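Side-chain contacts in iron-regulated transcriptional activator AFT2 (Saccharomyces cerevisiae, PDB 4LMG), which activates the iron-regulon genes of yeast under low-iron conditions by binding the iron-responsive element CACCC in their promoters: residues 13-17 with 18-22; 22-25 with 26-30; 79-83 with 84-88. One frame throughout, in Å; residues are numbered along the deposited sequence.

Contact 1: 13-17 with 18-22; sequences PSFED and RHEIK. With nucleotides of chain G.
The ring of Phe15 is held between Ile21, whose CG1 lies over the centre of one face, and Pro13, whose CB sits above the rim of the opposite one; the Ile21 CG1 contact is a CH-pi interaction, 3.9 Å from the ring centroid and 12° off its normal. This is the turn that leads into helix 21-29 of the WRKY-GCM1 fold, beside the DNA. A flat aromatic suits the place because the aliphatic branch of Ile21 can lie against it, while Trp24, one helical turn on, meets the same ring edge-to-face.

Two carboxylates and a main-chain carbonyl hold the turn. Asp17 O accepts from Glu20 N at 3.0 Å, and Asp17 OD1 accepts from His19 N at 3.1 Å, approached from above the carboxylate plane. Because Asp17 has CG anti to its own N (chi1 -166°), its carboxylate swings forward over the amides that follow. Glu20 reaches back the other way: its chain passes Phe15 in the opposite direction, and OE1 takes the N-H of Glu16 at 2.9 Å in a nearly straight bond. An acid suits each position, since each carboxylate takes an amide N-H across the turn.

Arg18 and His19 face successive phosphates of chain G. His19 carries Arg18 CG over one face of its ring, and the edge of the ring lies near DA11 of chain G, with His19 NE2 3.6 Å from OP2 of that nucleotide. Asp17 and His19 are also ligands of a zinc site. Arg18 runs extended from CG to NE, and its NH2 donates in the guanidinium plane to OP2 of DC12 of chain G at 2.9 Å, with an N-H...O angle of 170°.

Contact 2: 22-25 with 26-30; sequences KPWL and QKIFY. With nucleotides of chain G.
Helix 21-29 begins beside the DNA backbone, and Lys22 in its first turn faces a phosphate. Fully extended, its chain carries NZ to the DC10 phosphate of chain G, 2.9 Å from OP1, with a weak hydrogen bond to OP2. The long aliphatic part suits a residue that must start on the helix and finish at DNA: it packs on Ile36, Ile38 and Phe48, while CE passes 3.8 Å from NE2 of Gln26.

On another side of the helix Trp24 takes Ile28 on one face of its indole. CD1 of Ile28 lies 3.7 Å from the centroid of the six-membered ring in a CH-pi contact, displaced toward the rim, and touches CZ2 of Trp24 at 3.5 Å. A broad indole suits this place because the slim end of Ile28 can lie on its face. Chi1 of 179° turns the indole alongside the carbonyl carbon of Trp24, toward Ile28 on the following turn.

This i to i+4 pattern is the ordinary packing of an alpha-helix, here the helix lying on the sheet of the WRKY-GCM1 fold. Leu25 and Phe29 repeat it side by side, CD2 of Leu25 lying 4.0 Å from CE2 of Phe29; Leu25 also packs on Ile36 and Phe48 of the strands. Gln26 N bonds to Lys22 O at 2.9 Å and Phe29 N to Leu25 O at 2.8 Å, whereas the bonds between them, from Lys27 and Ile28, are weak.

Contact 3: 79-83 with 84-88; sequences AAYSV and RLQKW
Strands 76-82 and 87-93 run antiparallel into a tight hairpin, with Tyr81 opposite Trp88 as a non-hydrogen-bonded pair whose CA atoms are 4.3 Å apart. At the turn, Gln86 and Lys87 both face Ser82, which makes a G1 beta bulge; Gln86 takes the left-handed backbone conformation usual for the first residue of such a bulge. Ser82 N bonds to Lys87 O at 2.9 Å, while the return bond from Lys87 N to Ser82 O is weak.

Tyr81 and Trp88 dominate the packing on their face of the sheet. CB of Tyr81 stands over the centre of the indole, 3.7 Å from the centroid of its six-membered ring and only 4° off the normal. Beyond CB the phenol turns toward the five-membered ring and offers its edge to that face, the planes 55° apart; CD2 comes within 3.5 Å of Trp88 NE1. Broad aromatic groups suit this pair because the non-hydrogen-bonded position brings the two backbones close and lets the Tyr81 side chain lie across the face of the indole. Ala79, small enough to fit beside the indole, puts its carbonyl O at an edge of the Trp88 ring, and both residues rest on Ile21 of helix 21-29.

Farther out, the phenol lies alongside Gln86, whose CA is 3.3 Å from Tyr81 OH. A water beside that hydroxyl accepts a weak bond from Gln86 NE2. Val83 and Arg84, both DNA-binding residues, occupy the exposed end of the loop, although the nearest atom of the contact is about 8 Å from the DNA here. A short polar side chain is well placed just before them: with OG anti to its backbone N, Ser82 leans into the turn, where OG accepts from Leu85 N at 2.9 Å with an N-H...O angle of 163°.

Contacts 1 and 2 share helix 21-29 and Lys22: contact 1 is its surface entry, where carboxylate-amide and phosphate bonds join an aromatic contact, while contact 2, near the centre of the chain and partly buried, relies mainly on apolar packing. Contact 3 is a surface hairpin whose centre is about 19 Å from the centre of the chain, yet its indole reaches inward to Ile21, so the helix of contact 1 packs on the sheet there. Contacts 2 and 3 do not touch. Each contact includes DNA-binding residues, but phosphate hydrogen bonds come from contact 1 and the Lys22 it shares with contact 2.

Contact 1: 13-17 with 18-22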
loop_
_atom_site.group_PDB
_atom_site.type_symbol
_atom_site.label_atom_id
_atom_site.label_comp_id
_atom_site.label_asym_id
_atom_site.label_seq_id
_atom_site.Cartn_x
_atom_site.Cartn_y
_atom_site.Cartn_z
ATOM N N PRO A 13 -17.968 -18.935 9.578
ATOM C CA PRO A 13 -17.448 -20.064 8.799
ATOM C C PRO A 13 -15.988 -20.364 9.129
ATOM O O PRO A 13 -15.301 -19.521 9.706
ATOM C CB PRO A 13 -17.591 -19.590 7.345
ATOM C CG PRO A 13 -17.784 -18.111 7.423
ATOM C CD PRO A 13 -18.476 -17.855 8.717
ATOM N N SER A 14 -15.524 -21.554 8.764
ATOM C CA SER A 14 -14.166 -21.975 9.089
ATOM C C SER A 14 -13.147 -21.489 8.059
ATOM O O SER A 14 -12.618 -22.279 7.276
ATOM C CB SER A 14 -14.097 -23.497 9.221
ATOM O OG SER A 14 -14.972 -23.957 10.239
ATOM N N PHE A 15 -12.872 -20.189 8.070
ATOM C CA PHE A 15 -11.898 -19.602 7.158
ATOM C C PHE A 15 -10.530 -20.266 7.291
ATOM O O PHE A 15 -10.066 -20.540 8.398
ATOM C CB PHE A 15 -11.759 -18.102 7.414
ATOM C CG PHE A 15 -13.043 -17.339 7.273
ATOM C CD1 PHE A 15 -13.636 -17.180 6.033
ATOM C CD2 PHE A 15 -13.648 -16.766 8.377
ATOM C CE1 PHE A 15 -14.815 -16.472 5.898
ATOM C CE2 PHE A 15 -14.823 -16.056 8.249
ATOM C CZ PHE A 15 -15.408 -15.908 7.008
ATOM N N GLU A 16 -9.886 -20.518 6.156
ATOM C CA GLU A 16 -8.545 -21.088 6.155
ATOM C C GLU A 16 -7.506 -20.055 5.727
ATOM O O GLU A 16 -6.315 -20.358 5.628
ATOM C CB GLU A 16 -8.483 -22.313 5.243
ATOM C CG GLU A 16 -9.274 -23.502 5.759
ATOM C CD GLU A 16 -9.120 -24.729 4.883
ATOM O OE1 GLU A 16 -8.852 -24.570 3.674
ATOM O OE2 GLU A 16 -9.260 -25.856 5.405
ATOM N N ASP A 17 -7.964 -18.831 5.484
ATOM C CA ASP A 17 -7.084 -17.756 5.040
ATOM C C ASP A 17 -7.759 -16.400 5.224
ATOM O O ASP A 17 -8.956 -16.254 4.979
ATOM C CB ASP A 17 -6.699 -17.966 3.572
ATOM C CG ASP A 17 -5.532 -17.094 3.140
ATOM O OD1 ASP A 17 -5.482 -15.910 3.532
ATOM O OD2 ASP A 17 -4.659 -17.600 2.402
ATOM N N ARG A 18 -6.983 -15.413 5.666
ATOM C CA ARG A 18 -7.479 -14.053 5.857
ATOM C C ARG A 18 -8.267 -13.546 4.649
ATOM O O ARG A 18 -9.218 -12.781 4.795
ATOM C CB ARG A 18 -6.310 -13.102 6.128
ATOM C CG ARG A 18 -5.233 -13.144 5.056
ATOM C CD ARG A 18 -4.206 -12.033 5.211
ATOM N NE ARG A 18 -2.984 -12.341 4.472
ATOM C CZ ARG A 18 -1.927 -11.538 4.389
ATOM N NH1 ARG A 18 -1.929 -10.358 4.996
ATOM N NH2 ARG A 18 -0.863 -11.916 3.694
ATOM N N HIS A 19 -7.866 -13.980 3.459
ATOM C CA HIS A 19 -8.421 -13.449 2.219
ATOM C C HIS A 19 -9.824 -13.962 1.895
ATOM O O HIS A 19 -10.495 -13.429 1.013
ATOM C CB HIS A 19 -7.466 -13.718 1.055
ATOM C CG HIS A 19 -6.212 -12.902 1.109
ATOM N ND1 HIS A 19 -4.968 -13.424 0.824
ATOM C CD2 HIS A 19 -6.011 -11.599 1.416
ATOM C CE1 HIS A 19 -4.056 -12.477 0.953
ATOM N NE2 HIS A 19 -4.662 -11.360 1.311
ATOM N N GLU A 20 -10.266 -14.987 2.614
ATOM C CA GLU A 20 -11.599 -15.544 2.400
ATOM C C GLU A 20 -12.650 -14.758 3.176
ATOM O O GLU A 20 -13.851 -14.962 3.000
ATOM C CB GLU A 20 -11.631 -17.012 2.826
ATOM C CG GLU A 20 -10.503 -17.843 2.239
ATOM C CD GLU A 20 -10.389 -19.210 2.882
ATOM O OE1 GLU A 20 -11.201 -19.513 3.780
ATOM O OE2 GLU A 20 -9.485 -19.977 2.491
ATOM N N ILE A 21 -12.192 -13.853 4.032
ATOM C CA ILE A 21 -13.086 -13.146 4.942
ATOM C C ILE A 21 -13.830 -11.986 4.279
ATOM O O ILE A 21 -15.038 -11.835 4.463
ATOM C CB ILE A 21 -12.330 -12.644 6.184
ATOM C CG1 ILE A 21 -11.594 -13.809 6.855
ATOM C CG2 ILE A 21 -13.285 -11.976 7.157
ATOM C CD1 ILE A 21 -10.830 -13.420 8.101
ATOM N N LYS A 22 -13.110 -11.174 3.511
ATOM C CA LYS A 22 -13.710 -10.020 2.844
ATOM C C LYS A 22 -14.926 -10.387 1.984
ATOM O O LYS A 22 -15.984 -9.772 2.118
ATOM C CB LYS A 22 -12.670 -9.258 2.016
ATOM C CG LYS A 22 -13.236 -8.050 1.279
ATOM C CD LYS A 22 -12.155 -7.310 0.504
ATOM C CE LYS A 22 -12.725 -6.117 -0.246
ATOM N NZ LYS A 22 -11.673 -5.365 -0.982
ATOM P P DA G 11 -4.560 -7.397 1.444
ATOM O OP1 DA G 11 -5.168 -7.411 0.097
ATOM O OP2 DA G 11 -5.256 -8.060 2.571
ATOM O "O5'" DA G 11 -3.088 -8.012 1.368
ATOM C "C5'" DA G 11 -2.248 -7.676 0.279
ATOM C "C4'" DA G 11 -0.807 -7.454 0.716
ATOM O "O4'" DA G 11 -0.667 -6.157 1.354
ATOM C "C3'" DA G 11 -0.203 -8.466 1.683
ATOM O "O3'" DA G 11 1.140 -8.627 1.238
ATOM C "C2'" DA G 11 -0.328 -7.764 3.039
ATOM C "C1'" DA G 11 -0.148 -6.295 2.661
ATOM N N9 DA G 11 -0.863 -5.329 3.497
ATOM C C8 DA G 11 -2.096 -5.475 4.073
ATOM N N7 DA G 11 -2.484 -4.423 4.761
ATOM C C5 DA G 11 -1.438 -3.524 4.620
ATOM C C6 DA G 11 -1.228 -2.217 5.110
ATOM N N6 DA G 11 -2.109 -1.558 5.871
ATOM N N1 DA G 11 -0.071 -1.603 4.785
ATOM C C2 DA G 11 0.810 -2.256 4.018
ATOM N N3 DA G 11 0.725 -3.481 3.501
ATOM C C4 DA G 11 -0.434 -4.068 3.841
ATOM P P DC G 12 2.134 -9.649 1.976
ATOM O OP1 DC G 12 2.642 -10.599 0.964
ATOM O OP2 DC G 12 1.453 -10.168 3.182
ATOM O "O5'" DC G 12 3.335 -8.710 2.445
ATOM C "C5'" DC G 12 3.862 -7.782 1.506
ATOM C "C4'" DC G 12 4.709 -6.736 2.203
ATOM O "O4'" DC G 12 3.869 -5.895 3.031
ATOM C "C3'" DC G 12 5.783 -7.304 3.120
ATOM O "O3'" DC G 12 6.994 -6.601 2.877
ATOM C "C2'" DC G 12 5.239 -7.068 4.531
ATOM C "C1'" DC G 12 4.398 -5.812 4.338
ATOM N N1 DC G 12 3.233 -5.675 5.263
ATOM C C2 DC G 12 3.074 -4.493 5.993
ATOM O O2 DC G 12 3.905 -3.587 5.869
ATOM N N3 DC G 12 2.010 -4.373 6.820
ATOM C C4 DC G 12 1.130 -5.368 6.929
ATOM N N4 DC G 12 0.095 -5.194 7.758
ATOM C C5 DC G 12 1.272 -6.581 6.191
ATOM C C6 DC G 12 2.328 -6.690 5.376
ATOM P P DC G 10 -8.862 -3.436 -0.650
ATOM O OP1 DC G 10 -9.049 -4.338 -1.804
ATOM O OP2 DC G 10 -9.937 -3.313 0.359
ATOM O "O5'" DC G 10 -7.512 -3.841 0.114
ATOM C "C5'" DC G 10 -6.357 -4.197 -0.632
ATOM C "C4'" DC G 10 -5.114 -4.243 0.247
ATOM O "O4'" DC G 10 -4.618 -2.899 0.489
ATOM C "C3'" DC G 10 -5.295 -4.884 1.631
ATOM O "O3'" DC G 10 -4.300 -5.866 1.852
ATOM C "C2'" DC G 10 -5.053 -3.718 2.587
ATOM C "C1'" DC G 10 -4.029 -2.944 1.770
ATOM N N1 DC G 10 -3.739 -1.572 2.271
ATOM C C2 DC G 10 -2.454 -1.050 2.094
ATOM O O2 DC G 10 -1.598 -1.736 1.520
ATOM N N3 DC G 10 -2.184 0.195 2.554
ATOM C C4 DC G 10 -3.125 0.909 3.166
ATOM N N4 DC G 10 -2.791 2.133 3.597
ATOM C C5 DC G 10 -4.445 0.394 3.362
ATOM C C6 DC G 10 -4.702 -0.838 2.903
#

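Contact 2: 22-25 with 26-30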
loop_
_atom_site.group_PDB
_atom_site.type_symbol
_atom_site.label_atom_id
_atom_site.label_comp_id
_atom_site.label_asym_id
_atom_site.label_seq_id
_atom_site.Cartn_x
_atom_site.Cartn_y
_atom_site.Cartn_z
ATOM N N LYS A 22 -13.110 -11.174 3.511
ATOM C CA LYS A 22 -13.710 -10.020 2.844
ATOM C C LYS A 22 -14.926 -10.387 1.984
ATOM O O LYS A 22 -15.984 -9.772 2.118
ATOM C CB LYS A 22 -12.670 -9.258 2.016
ATOM C CG LYS A 22 -13.236 -8.050 1.279
ATOM C CD LYS A 22 -12.155 -7.310 0.504
ATOM C CE LYS A 22 -12.725 -6.117 -0.246
ATOM N NZ LYS A 22 -11.673 -5.365 -0.982
ATOM N N PRO A 23 -14.779 -11.393 1.101
ATOM C CA PRO A 23 -15.895 -11.833 0.253
ATOM C C PRO A 23 -17.116 -12.249 1.069
ATOM O O PRO A 23 -18.252 -12.000 0.663
ATOM C CB PRO A 23 -15.321 -13.050 -0.477
ATOM C CG PRO A 23 -13.850 -12.829 -0.481
ATOM C CD PRO A 23 -13.542 -12.144 0.816
ATOM N N TRP A 24 -16.882 -12.884 2.212
ATOM C CA TRP A 24 -17.976 -13.300 3.077
ATOM C C TRP A 24 -18.667 -12.083 3.675
ATOM O O TRP A 24 -19.894 -12.001 3.701
ATOM C CB TRP A 24 -17.461 -14.223 4.182
ATOM C CG TRP A 24 -18.527 -14.666 5.134
ATOM C CD1 TRP A 24 -19.537 -15.548 4.881
ATOM C CD2 TRP A 24 -18.687 -14.253 6.495
ATOM N NE1 TRP A 24 -20.317 -15.709 6.000
ATOM C CE2 TRP A 24 -19.816 -14.923 7.005
ATOM C CE3 TRP A 24 -17.984 -13.380 7.332
ATOM C CZ2 TRP A 24 -20.259 -14.749 8.314
ATOM C CZ3 TRP A 24 -18.425 -13.210 8.631
ATOM C CH2 TRP A 24 -19.553 -13.890 9.109
ATOM N N LEU A 25 -17.872 -11.129 4.143
ATOM C CA LEU A 25 -18.410 -9.912 4.737
ATOM C C LEU A 25 -19.192 -9.076 3.726
ATOM O O LEU A 25 -20.171 -8.421 4.080
ATOM C CB LEU A 25 -17.289 -9.088 5.374
ATOM C CG LEU A 25 -16.744 -9.668 6.680
ATOM C CD1 LEU A 25 -15.546 -8.876 7.175
ATOM C CD2 LEU A 25 -17.846 -9.695 7.729
ATOM N N GLN A 26 -18.758 -9.101 2.468
ATOM C CA GLN A 26 -19.440 -8.356 1.413
ATOM C C GLN A 26 -20.846 -8.895 1.178
ATOM O O GLN A 26 -21.785 -8.130 0.969
ATOM C CB GLN A 26 -18.638 -8.391 0.108
ATOM C CG GLN A 26 -17.372 -7.554 0.129
ATOM C CD GLN A 26 -16.540 -7.731 -1.126
ATOM O OE1 GLN A 26 -16.255 -8.854 -1.541
ATOM N NE2 GLN A 26 -16.158 -6.621 -1.742
ATOM N N LYS A 27 -20.987 -10.216 1.207
ATOM C CA LYS A 27 -22.291 -10.838 1.043
ATOM C C LYS A 27 -23.258 -10.342 2.107
ATOM O O LYS A 27 -24.452 -10.207 1.854
ATOM C CB LYS A 27 -22.180 -12.362 1.111
ATOM C CG LYS A 27 -21.524 -12.995 -0.105
ATOM C CD LYS A 27 -21.437 -14.507 0.046
ATOM C CE LYS A 27 -22.803 -15.112 0.310
ATOM N NZ LYS A 27 -22.731 -16.589 0.480
ATOM N N ILE A 28 -22.732 -10.060 3.293
ATOM C CA ILE A 28 -23.564 -9.661 4.422
ATOM C C ILE A 28 -23.827 -8.159 4.461
ATOM O O ILE A 28 -24.944 -7.725 4.747
ATOM C CB ILE A 28 -22.926 -10.075 5.764
ATOM C CG1 ILE A 28 -22.755 -11.593 5.828
ATOM C CG2 ILE A 28 -23.772 -9.586 6.927
ATOM C CD1 ILE A 28 -22.102 -12.072 7.099
ATOM N N PHE A 29 -22.805 -7.364 4.172
ATOM C CA PHE A 29 -22.920 -5.922 4.365
ATOM C C PHE A 29 -23.335 -5.120 3.133
ATOM O O PHE A 29 -23.927 -4.048 3.261
ATOM C CB PHE A 29 -21.652 -5.363 5.010
ATOM C CG PHE A 29 -21.561 -5.659 6.474
ATOM C CD1 PHE A 29 -22.148 -4.810 7.400
ATOM C CD2 PHE A 29 -20.930 -6.806 6.926
ATOM C CE1 PHE A 29 -22.083 -5.089 8.753
ATOM C CE2 PHE A 29 -20.866 -7.090 8.279
ATOM C CZ PHE A 29 -21.441 -6.228 9.191
ATOM N N TYR A 30 -23.037 -5.638 1.948
ATOM C CA TYR A 30 -23.478 -4.990 0.717
ATOM C C TYR A 30 -24.987 -4.721 0.723
ATOM O O TYR A 30 -25.418 -3.616 0.405
ATOM C CB TYR A 30 -23.086 -5.814 -0.512
ATOM C CG TYR A 30 -21.824 -5.341 -1.198
ATOM C CD1 TYR A 30 -21.405 -4.021 -1.095
ATOM C CD2 TYR A 30 -21.058 -6.215 -1.956
ATOM C CE1 TYR A 30 -20.255 -3.586 -1.727
ATOM C CE2 TYR A 30 -19.907 -5.791 -2.590
ATOM C CZ TYR A 30 -19.510 -4.477 -2.473
ATOM O OH TYR A 30 -18.363 -4.055 -3.107
ATOM P P DC G 10 -8.862 -3.436 -0.650
ATOM O OP1 DC G 10 -9.049 -4.338 -1.804
ATOM O OP2 DC G 10 -9.937 -3.313 0.359
ATOM O "O5'" DC G 10 -7.512 -3.841 0.114
ATOM C "C5'" DC G 10 -6.357 -4.197 -0.632
ATOM C "C4'" DC G 10 -5.114 -4.243 0.247
ATOM O "O4'" DC G 10 -4.618 -2.899 0.489
ATOM C "C3'" DC G 10 -5.295 -4.884 1.631
ATOM O "O3'" DC G 10 -4.300 -5.866 1.852
ATOM C "C2'" DC G 10 -5.053 -3.718 2.587
ATOM C "C1'" DC G 10 -4.029 -2.944 1.770
ATOM N N1 DC G 10 -3.739 -1.572 2.271
ATOM C C2 DC G 10 -2.454 -1.050 2.094
ATOM O O2 DC G 10 -1.598 -1.736 1.520
ATOM N N3 DC G 10 -2.184 0.195 2.554
ATOM C C4 DC G 10 -3.125 0.909 3.166
ATOM N N4 DC G 10 -2.791 2.133 3.597
ATOM C C5 DC G 10 -4.445 0.394 3.362
ATOM C C6 DC G 10 -4.702 -0.838 2.903
#

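Contact 3: 79-83 with 84-88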
loop_
_atom_site.group_PDB
_atom_site.type_symbol
_atom_site.label_atom_id
_atom_site.label_comp_id
_atom_site.label_asym_id
_atom_site.label_seq_id
_atom_site.Cartn_x
_atom_site.Cartn_y
_atom_site.Cartn_z
ATOM N N ALA A 79 -11.621 -9.040 12.189
ATOM C CA ALA A 79 -11.567 -10.493 12.216
ATOM C C ALA A 79 -10.204 -10.920 12.735
ATOM O O ALA A 79 -9.175 -10.505 12.202
ATOM C CB ALA A 79 -11.816 -11.062 10.833
ATOM N N ALA A 80 -10.197 -11.743 13.776
ATOM C CA ALA A 80 -8.952 -12.162 14.408
ATOM C C ALA A 80 -8.887 -13.675 14.597
ATOM O O ALA A 80 -9.855 -14.300 15.019
ATOM C CB ALA A 80 -8.773 -11.451 15.744
ATOM N N TYR A 81 -7.733 -14.256 14.288
ATOM C CA TYR A 81 -7.550 -15.690 14.435
ATOM C C TYR A 81 -7.057 -16.058 15.829
ATOM O O TYR A 81 -5.994 -15.615 16.263
ATOM C CB TYR A 81 -6.579 -16.219 13.381
ATOM C CG TYR A 81 -6.427 -17.722 13.401
ATOM C CD1 TYR A 81 -5.272 -18.318 13.891
ATOM C CD2 TYR A 81 -7.444 -18.545 12.937
ATOM C CE1 TYR A 81 -5.130 -19.690 13.910
ATOM C CE2 TYR A 81 -7.313 -19.918 12.954
ATOM C CZ TYR A 81 -6.157 -20.486 13.440
ATOM O OH TYR A 81 -6.029 -21.856 13.456
ATOM N N SER A 82 -7.845 -16.865 16.530
ATOM C CA SER A 82 -7.430 -17.412 17.813
ATOM C C SER A 82 -6.590 -18.661 17.573
ATOM O O SER A 82 -7.086 -19.659 17.057
ATOM C CB SER A 82 -8.651 -17.755 18.675
ATOM O OG SER A 82 -8.274 -18.457 19.847
ATOM N N VAL A 83 -5.311 -18.596 17.924
ATOM C CA VAL A 83 -4.451 -19.766 17.833
ATOM C C VAL A 83 -4.942 -20.824 18.816
ATOM O O VAL A 83 -4.936 -22.020 18.522
ATOM C CB VAL A 83 -2.987 -19.414 18.142
ATOM C CG1 VAL A 83 -2.122 -20.664 18.107
ATOM C CG2 VAL A 83 -2.474 -18.374 17.154
ATOM N N ARG A 84 -5.387 -20.362 19.981
ATOM C CA ARG A 84 -5.875 -21.241 21.040
ATOM C C ARG A 84 -7.100 -22.037 20.599
ATOM O O ARG A 84 -7.155 -23.254 20.773
ATOM C CB ARG A 84 -6.201 -20.417 22.288
ATOM C CG ARG A 84 -6.570 -21.230 23.515
ATOM C CD ARG A 84 -6.729 -20.321 24.724
ATOM N NE ARG A 84 -6.966 -21.074 25.951
ATOM C CZ ARG A 84 -7.052 -20.525 27.158
ATOM N NH1 ARG A 84 -6.919 -19.213 27.301
ATOM N NH2 ARG A 84 -7.270 -21.287 28.222
ATOM N N LEU A 85 -8.081 -21.344 20.027
ATOM C CA LEU A 85 -9.315 -21.982 19.579
ATOM C C LEU A 85 -9.212 -22.453 18.135
ATOM O O LEU A 85 -10.089 -23.163 17.640
ATOM C CB LEU A 85 -10.496 -21.018 19.721
ATOM C CG LEU A 85 -10.870 -20.611 21.146
ATOM C CD1 LEU A 85 -11.988 -19.581 21.135
ATOM C CD2 LEU A 85 -11.274 -21.832 21.953
ATOM N N GLN A 86 -8.136 -22.048 17.467
ATOM C CA GLN A 86 -7.929 -22.364 16.057
ATOM C C GLN A 86 -9.147 -22.008 15.210
ATOM O O GLN A 86 -9.550 -22.770 14.333
ATOM C CB GLN A 86 -7.556 -23.838 15.877
ATOM C CG GLN A 86 -6.180 -24.194 16.419
ATOM C CD GLN A 86 -5.852 -25.666 16.268
ATOM O OE1 GLN A 86 -6.729 -26.523 16.376
ATOM N NE2 GLN A 86 -4.584 -25.967 16.011
ATOM N N LYS A 87 -9.729 -20.844 15.483
ATOM C CA LYS A 87 -10.853 -20.347 14.700
ATOM C C LYS A 87 -10.788 -18.830 14.592
ATOM O O LYS A 87 -10.127 -18.169 15.394
ATOM C CB LYS A 87 -12.181 -20.749 15.344
ATOM C CG LYS A 87 -12.580 -19.860 16.510
ATOM C CD LYS A 87 -14.023 -20.094 16.925
ATOM C CE LYS A 87 -14.457 -19.093 17.985
ATOM N NZ LYS A 87 -15.875 -19.292 18.396
ATOM N N TRP A 88 -11.479 -18.280 13.598
ATOM C CA TRP A 88 -11.567 -16.835 13.434
ATOM C C TRP A 88 -12.775 -16.294 14.177
ATOM O O TRP A 88 -13.862 -16.863 14.098
ATOM C CB TRP A 88 -11.689 -16.468 11.954
ATOM C CG TRP A 88 -10.443 -16.694 11.154
ATOM C CD1 TRP A 88 -10.046 -17.860 10.566
ATOM C CD2 TRP A 88 -9.439 -15.723 10.839
ATOM N NE1 TRP A 88 -8.852 -17.675 9.909
ATOM C CE2 TRP A 88 -8.458 -16.372 10.062
ATOM C CE3 TRP A 88 -9.271 -14.368 11.142
ATOM C CZ2 TRP A 88 -7.326 -15.713 9.583
ATOM C CZ3 TRP A 88 -8.144 -13.713 10.666
ATOM C CH2 TRP A 88 -7.188 -14.387 9.895
HETATM O O HOH W 1 -4.018 -23.147 14.335
#